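Local structure of peptide methionine sulfoxide reductase msrA/msrB (3BQG) at residues 68-80 with 154-166. The protein reduces methionine sulfoxide back to methionine, the crystallised part being the MsrA domain of the multifunctional enzyme PilB. The protein carries 1 engineered substitution. Numbering follows the deposited sequence.
Sequences LDDILQYFFRVVD and SHIDIRKADEPLP. Engineered in segment 154-166: S154 (natural residue Cys).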
loop_
_atom_site.group_PDB
_atom_site.type_symbol
_atom_site.label_atom_id
_atom_site.label_comp_id
_atom_site.label_asym_id
_atom_site.label_seq_id
_atom_site.Cartn_x
_atom_site.Cartn_y
_atom_site.Cartn_z
ATOM N N LEU A 68 -11.881 4.087 -6.525
ATOM C CA LEU A 68 -10.428 4.136 -6.412
ATOM C C LEU A 68 -10.003 5.338 -5.568
ATOM O O LEU A 68 -9.024 5.268 -4.826
ATOM C CB LEU A 68 -9.785 4.230 -7.798
ATOM C CG LEU A 68 -8.262 4.419 -7.860
ATOM C CD1 LEU A 68 -7.548 3.371 -7.012
ATOM C CD2 LEU A 68 -7.810 4.327 -9.314
ATOM N N ASP A 69 -10.740 6.440 -5.675
ATOM C CA ASP A 69 -10.397 7.621 -4.897
ATOM C C ASP A 69 -10.593 7.372 -3.411
ATOM O O ASP A 69 -9.760 7.775 -2.603
ATOM C CB ASP A 69 -11.232 8.832 -5.305
ATOM C CG ASP A 69 -10.835 10.077 -4.535
ATOM O OD1 ASP A 69 -9.688 10.550 -4.729
ATOM O OD2 ASP A 69 -11.651 10.568 -3.724
ATOM N N ASP A 70 -11.700 6.724 -3.046
ATOM C CA ASP A 70 -11.944 6.427 -1.638
ATOM C C ASP A 70 -10.742 5.652 -1.115
ATOM O O ASP A 70 -10.197 5.969 -0.057
ATOM C CB ASP A 70 -13.201 5.569 -1.448
ATOM C CG ASP A 70 -14.467 6.261 -1.910
ATOM O OD1 ASP A 70 -14.495 7.510 -1.951
ATOM O OD2 ASP A 70 -15.444 5.546 -2.220
ATOM N N ILE A 71 -10.327 4.634 -1.869
ATOM C CA ILE A 71 -9.178 3.815 -1.478
ATOM C C ILE A 71 -7.929 4.681 -1.305
ATOM O O ILE A 71 -7.161 4.494 -0.359
ATOM C CB ILE A 71 -8.880 2.720 -2.530
ATOM C CG1 ILE A 71 -10.022 1.699 -2.569
ATOM C CG2 ILE A 71 -7.556 2.033 -2.206
ATOM C CD1 ILE A 71 -10.185 0.893 -1.280
ATOM N N LEU A 72 -7.727 5.626 -2.221
ATOM C CA LEU A 72 -6.561 6.497 -2.135
ATOM C C LEU A 72 -6.628 7.431 -0.925
ATOM O O LEU A 72 -5.601 7.719 -0.303
ATOM C CB LEU A 72 -6.396 7.300 -3.428
ATOM C CG LEU A 72 -6.068 6.452 -4.666
ATOM C CD1 LEU A 72 -5.858 7.354 -5.876
ATOM C CD2 LEU A 72 -4.811 5.624 -4.406
ATOM N N GLN A 73 -7.823 7.906 -0.582
ATOM C CA GLN A 73 -7.951 8.783 0.577
ATOM C C GLN A 73 -7.574 8.022 1.850
ATOM O O GLN A 73 -6.883 8.560 2.714
ATOM C CB GLN A 73 -9.373 9.341 0.682
ATOM C CG GLN A 73 -9.760 10.226 -0.498
ATOM C CD GLN A 73 -8.797 11.390 -0.698
ATOM O OE1 GLN A 73 -8.216 11.556 -1.772
ATOM N NE2 GLN A 73 -8.628 12.200 0.336
ATOM N N TYR A 74 -8.018 6.774 1.963
ATOM C CA TYR A 74 -7.681 5.951 3.126
ATOM C C TYR A 74 -6.162 5.762 3.176
ATOM O O TYR A 74 -5.558 5.747 4.249
ATOM C CB TYR A 74 -8.359 4.578 3.028
ATOM C CG TYR A 74 -9.810 4.564 3.468
ATOM C CD1 TYR A 74 -10.156 4.798 4.801
ATOM C CD2 TYR A 74 -10.832 4.281 2.562
ATOM C CE1 TYR A 74 -11.483 4.743 5.226
ATOM C CE2 TYR A 74 -12.167 4.222 2.975
ATOM C CZ TYR A 74 -12.481 4.452 4.309
ATOM O OH TYR A 74 -13.786 4.371 4.738
ATOM N N PHE A 75 -5.563 5.614 1.999
ATOM C CA PHE A 75 -4.117 5.435 1.870
ATOM C C PHE A 75 -3.402 6.661 2.430
ATOM O O PHE A 75 -2.555 6.544 3.318
ATOM C CB PHE A 75 -3.759 5.257 0.390
ATOM C CG PHE A 75 -2.292 5.071 0.124
ATOM C CD1 PHE A 75 -1.618 3.948 0.594
ATOM C CD2 PHE A 75 -1.596 5.993 -0.653
ATOM C CE1 PHE A 75 -0.271 3.747 0.295
ATOM C CE2 PHE A 75 -0.243 5.802 -0.960
ATOM C CZ PHE A 75 0.417 4.673 -0.488
ATOM N N PHE A 76 -3.760 7.834 1.910
ATOM C CA PHE A 76 -3.152 9.099 2.326
ATOM C C PHE A 76 -3.341 9.442 3.797
ATOM O O PHE A 76 -2.578 10.228 4.354
ATOM C CB PHE A 76 -3.694 10.266 1.488
ATOM C CG PHE A 76 -3.355 10.185 0.025
ATOM C CD1 PHE A 76 -2.065 9.870 -0.391
ATOM C CD2 PHE A 76 -4.328 10.428 -0.937
ATOM C CE1 PHE A 76 -1.747 9.799 -1.752
ATOM C CE2 PHE A 76 -4.023 10.361 -2.296
ATOM C CZ PHE A 76 -2.730 10.044 -2.703
ATOM N N ARG A 77 -4.370 8.877 4.418
ATOM C CA ARG A 77 -4.642 9.144 5.822
ATOM C C ARG A 77 -3.547 8.621 6.746
ATOM O O ARG A 77 -3.263 9.220 7.783
ATOM C CB ARG A 77 -5.985 8.522 6.224
ATOM C CG ARG A 77 -6.327 8.671 7.698
ATOM C CD ARG A 77 -7.684 8.050 8.023
ATOM N NE ARG A 77 -8.777 8.685 7.289
ATOM C CZ ARG A 77 -10.035 8.256 7.309
ATOM N NH1 ARG A 77 -10.356 7.192 8.029
ATOM N NH2 ARG A 77 -10.971 8.882 6.606
ATOM N N VAL A 78 -2.914 7.517 6.361
ATOM C CA VAL A 78 -1.897 6.914 7.212
ATOM C C VAL A 78 -0.476 6.803 6.657
ATOM O O VAL A 78 0.445 6.421 7.382
ATOM C CB VAL A 78 -2.366 5.513 7.663
ATOM C CG1 VAL A 78 -3.692 5.637 8.427
ATOM C CG2 VAL A 78 -2.540 4.608 6.459
ATOM N N VAL A 79 -0.292 7.129 5.382
ATOM C CA VAL A 79 1.027 7.063 4.763
ATOM C C VAL A 79 1.608 8.468 4.572
ATOM O O VAL A 79 0.898 9.385 4.157
ATOM C CB VAL A 79 0.952 6.342 3.387
ATOM C CG1 VAL A 79 2.305 6.366 2.695
ATOM C CG2 VAL A 79 0.480 4.899 3.587
ATOM N N ASP A 80 2.887 8.639 4.900
ATOM C CA ASP A 80 3.560 9.932 4.723
ATOM C C ASP A 80 4.022 9.959 3.264
ATOM O O ASP A 80 4.952 9.241 2.883
ATOM C CB ASP A 80 4.771 10.055 5.647
ATOM C CG ASP A 80 5.363 11.453 5.636
ATOM O OD1 ASP A 80 5.317 12.106 4.573
ATOM O OD2 ASP A 80 5.877 11.899 6.682
ATOM N N SER A 154 3.813 -2.051 14.342
ATOM C CA SER A 154 2.970 -1.342 13.382
ATOM C C SER A 154 3.241 0.154 13.438
ATOM O O SER A 154 3.140 0.773 14.497
ATOM C CB SER A 154 1.488 -1.599 13.662
ATOM O OG SER A 154 0.677 -0.857 12.768
ATOM N N HIS A 155 3.589 0.731 12.291
ATOM C CA HIS A 155 3.870 2.158 12.206
ATOM C C HIS A 155 2.571 2.925 11.955
ATOM O O HIS A 155 2.566 4.151 11.877
ATOM C CB HIS A 155 4.868 2.435 11.073
ATOM C CG HIS A 155 4.348 2.098 9.706
ATOM N ND1 HIS A 155 3.947 0.826 9.352
ATOM C CD2 HIS A 155 4.156 2.871 8.610
ATOM C CE1 HIS A 155 3.529 0.831 8.097
ATOM N NE2 HIS A 155 3.645 2.060 7.624
ATOM N N ILE A 156 1.468 2.193 11.843
ATOM C CA ILE A 156 0.170 2.803 11.583
ATOM C C ILE A 156 -0.852 2.511 12.680
ATOM O O ILE A 156 -0.933 1.395 13.180
ATOM C CB ILE A 156 -0.412 2.300 10.244
ATOM C CG1 ILE A 156 0.560 2.610 9.099
ATOM C CG2 ILE A 156 -1.771 2.949 9.984
ATOM C CD1 ILE A 156 0.142 2.029 7.766
ATOM N N ASP A 157 -1.621 3.530 13.055
ATOM C CA ASP A 157 -2.664 3.381 14.063
ATOM C C ASP A 157 -3.857 2.819 13.301
ATOM O O ASP A 157 -4.704 3.569 12.810
ATOM C CB ASP A 157 -3.026 4.738 14.672
ATOM C CG ASP A 157 -4.070 4.625 15.779
ATOM O OD1 ASP A 157 -4.678 3.544 15.933
ATOM O OD2 ASP A 157 -4.285 5.629 16.491
ATOM N N ILE A 158 -3.908 1.497 13.199
ATOM C CA ILE A 158 -4.970 0.823 12.472
ATOM C C ILE A 158 -6.376 1.307 12.829
ATOM O O ILE A 158 -7.304 1.179 12.028
ATOM C CB ILE A 158 -4.858 -0.708 12.674
ATOM C CG1 ILE A 158 -3.461 -1.171 12.249
ATOM C CG2 ILE A 158 -5.895 -1.434 11.840
ATOM C CD1 ILE A 158 -3.070 -0.720 10.862
ATOM N N ARG A 159 -6.530 1.871 14.023
ATOM C CA ARG A 159 -7.828 2.369 14.476
ATOM C C ARG A 159 -8.377 3.417 13.510
ATOM O O ARG A 159 -9.581 3.480 13.257
ATOM C CB ARG A 159 -7.701 3.021 15.853
ATOM C CG ARG A 159 -7.019 2.191 16.925
ATOM C CD ARG A 159 -6.814 3.056 18.170
ATOM N NE ARG A 159 -6.238 2.392 19.345
ATOM C CZ ARG A 159 -6.025 1.083 19.484
ATOM N NH1 ARG A 159 -5.501 0.621 20.615
ATOM N NH2 ARG A 159 -6.313 0.232 18.507
ATOM N N LYS A 160 -7.480 4.248 12.988
ATOM C CA LYS A 160 -7.842 5.320 12.067
ATOM C C LYS A 160 -8.639 4.870 10.846
ATOM O O LYS A 160 -9.194 5.697 10.126
ATOM C CB LYS A 160 -6.584 6.054 11.612
ATOM C CG LYS A 160 -5.835 6.730 12.748
ATOM C CD LYS A 160 -4.719 7.621 12.222
ATOM C CE LYS A 160 -4.013 8.353 13.361
ATOM N NZ LYS A 160 -2.944 9.273 12.875
ATOM N N ALA A 161 -8.699 3.566 10.608
ATOM C CA ALA A 161 -9.450 3.055 9.466
ATOM C C ALA A 161 -10.949 3.222 9.702
ATOM O O ALA A 161 -11.734 3.270 8.754
ATOM C CB ALA A 161 -9.118 1.583 9.232
ATOM N N ASP A 162 -11.330 3.325 10.973
ATOM C CA ASP A 162 -12.732 3.465 11.359
ATOM C C ASP A 162 -13.329 4.829 11.046
ATOM O O ASP A 162 -14.545 4.962 10.917
ATOM C CB ASP A 162 -12.894 3.171 12.850
ATOM C CG ASP A 162 -12.259 1.857 13.255
ATOM O OD1 ASP A 162 -12.483 0.842 12.559
ATOM O OD2 ASP A 162 -11.537 1.836 14.272
ATOM N N GLU A 163 -12.484 5.846 10.939
ATOM C CA GLU A 163 -12.978 7.177 10.626
ATOM C C GLU A 163 -13.644 7.154 9.258
ATOM O O GLU A 163 -13.095 6.616 8.295
ATOM C CB GLU A 163 -11.832 8.190 10.631
ATOM C CG GLU A 163 -11.387 8.614 12.020
ATOM C CD GLU A 163 -10.127 9.458 11.994
ATOM O OE1 GLU A 163 -9.994 10.306 11.085
ATOM O OE2 GLU A 163 -9.276 9.279 12.892
ATOM N N PRO A 164 -14.852 7.723 9.160
ATOM C CA PRO A 164 -15.575 7.754 7.889
ATOM C C PRO A 164 -14.942 8.776 6.954
ATOM O O PRO A 164 -14.373 9.765 7.412
ATOM C CB PRO A 164 -16.980 8.161 8.314
ATOM C CG PRO A 164 -16.700 9.113 9.438
ATOM C CD PRO A 164 -15.634 8.378 10.224
ATOM N N LEU A 165 -15.031 8.534 5.650
ATOM C CA LEU A 165 -14.468 9.466 4.682
ATOM C C LEU A 165 -15.309 10.737 4.662
ATOM O O LEU A 165 -16.539 10.674 4.641
ATOM C CB LEU A 165 -14.442 8.849 3.280
ATOM C CG LEU A 165 -13.433 7.734 3.002
ATOM C CD1 LEU A 165 -13.521 7.330 1.540
ATOM C CD2 LEU A 165 -12.030 8.212 3.334
ATOM N N PRO A 166 -14.651 11.909 4.673
ATOM C CA PRO A 166 -15.324 13.211 4.656
ATOM C C PRO A 166 -16.318 13.347 3.507
ATOM O O PRO A 166 -16.032 14.138 2.585
ATOM C CB PRO A 166 -14.164 14.194 4.538
ATOM C CG PRO A 166 -13.070 13.496 5.288
ATOM C CD PRO A 166 -13.190 12.084 4.764
HETATM O O HOH W 1 -14.056 3.519 7.473
#
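From V78 opposite I156, through Y74 opposite A161, to D70 opposite L165, segment 154-166, the end of the modelled chain, runs antiparallel to helix 68-78, with CA atoms of V78 and I156 6.3 Å apart. R77 makes both direct hydrogen bonds across the contact. Its chain leaves the helix with CG anti to the backbone N (chi1 177°), extends to CD and bends at chi3, so that NH1 reaches two carbonyls, both near the guanidinium plane. R77 NH1 donates to K160 O and E163 O, each at 2.8 Å; the first bond is almost in line with C=O, the second straighter at hydrogen (167°), although the donor stands above that carbonyl's plane. As K160 O lies in the 3-10 turn 158-161 and E163 O just beyond it, one nitrogen clasps the turn's exit. E163 OE1 lies toward the rim of one guanidinium face, beyond salt-bridge range and with no N-H aimed at it; Y74 CD1 lies under the opposite face.

In this MsrA domain, helix 68-78 packs on strand 3-10 of the mixed sheet, and segment 154-166 lies along a flank of it, where Y19 of helix 14-21 also touches R77 and V78. L165 CD2 sits 3.8 Å from the Y74 ring centroid and 8° off its normal, a CH-pi contact, while L165 CD1 branches off to D70 CB at 3.5 Å. A water 2.9 Å from Y74 OH donates to A161 O. Ahead of the turn, I156 CG2 meets V78 CB at 3.5 Å, the two side chains crossing at roughly a right angle.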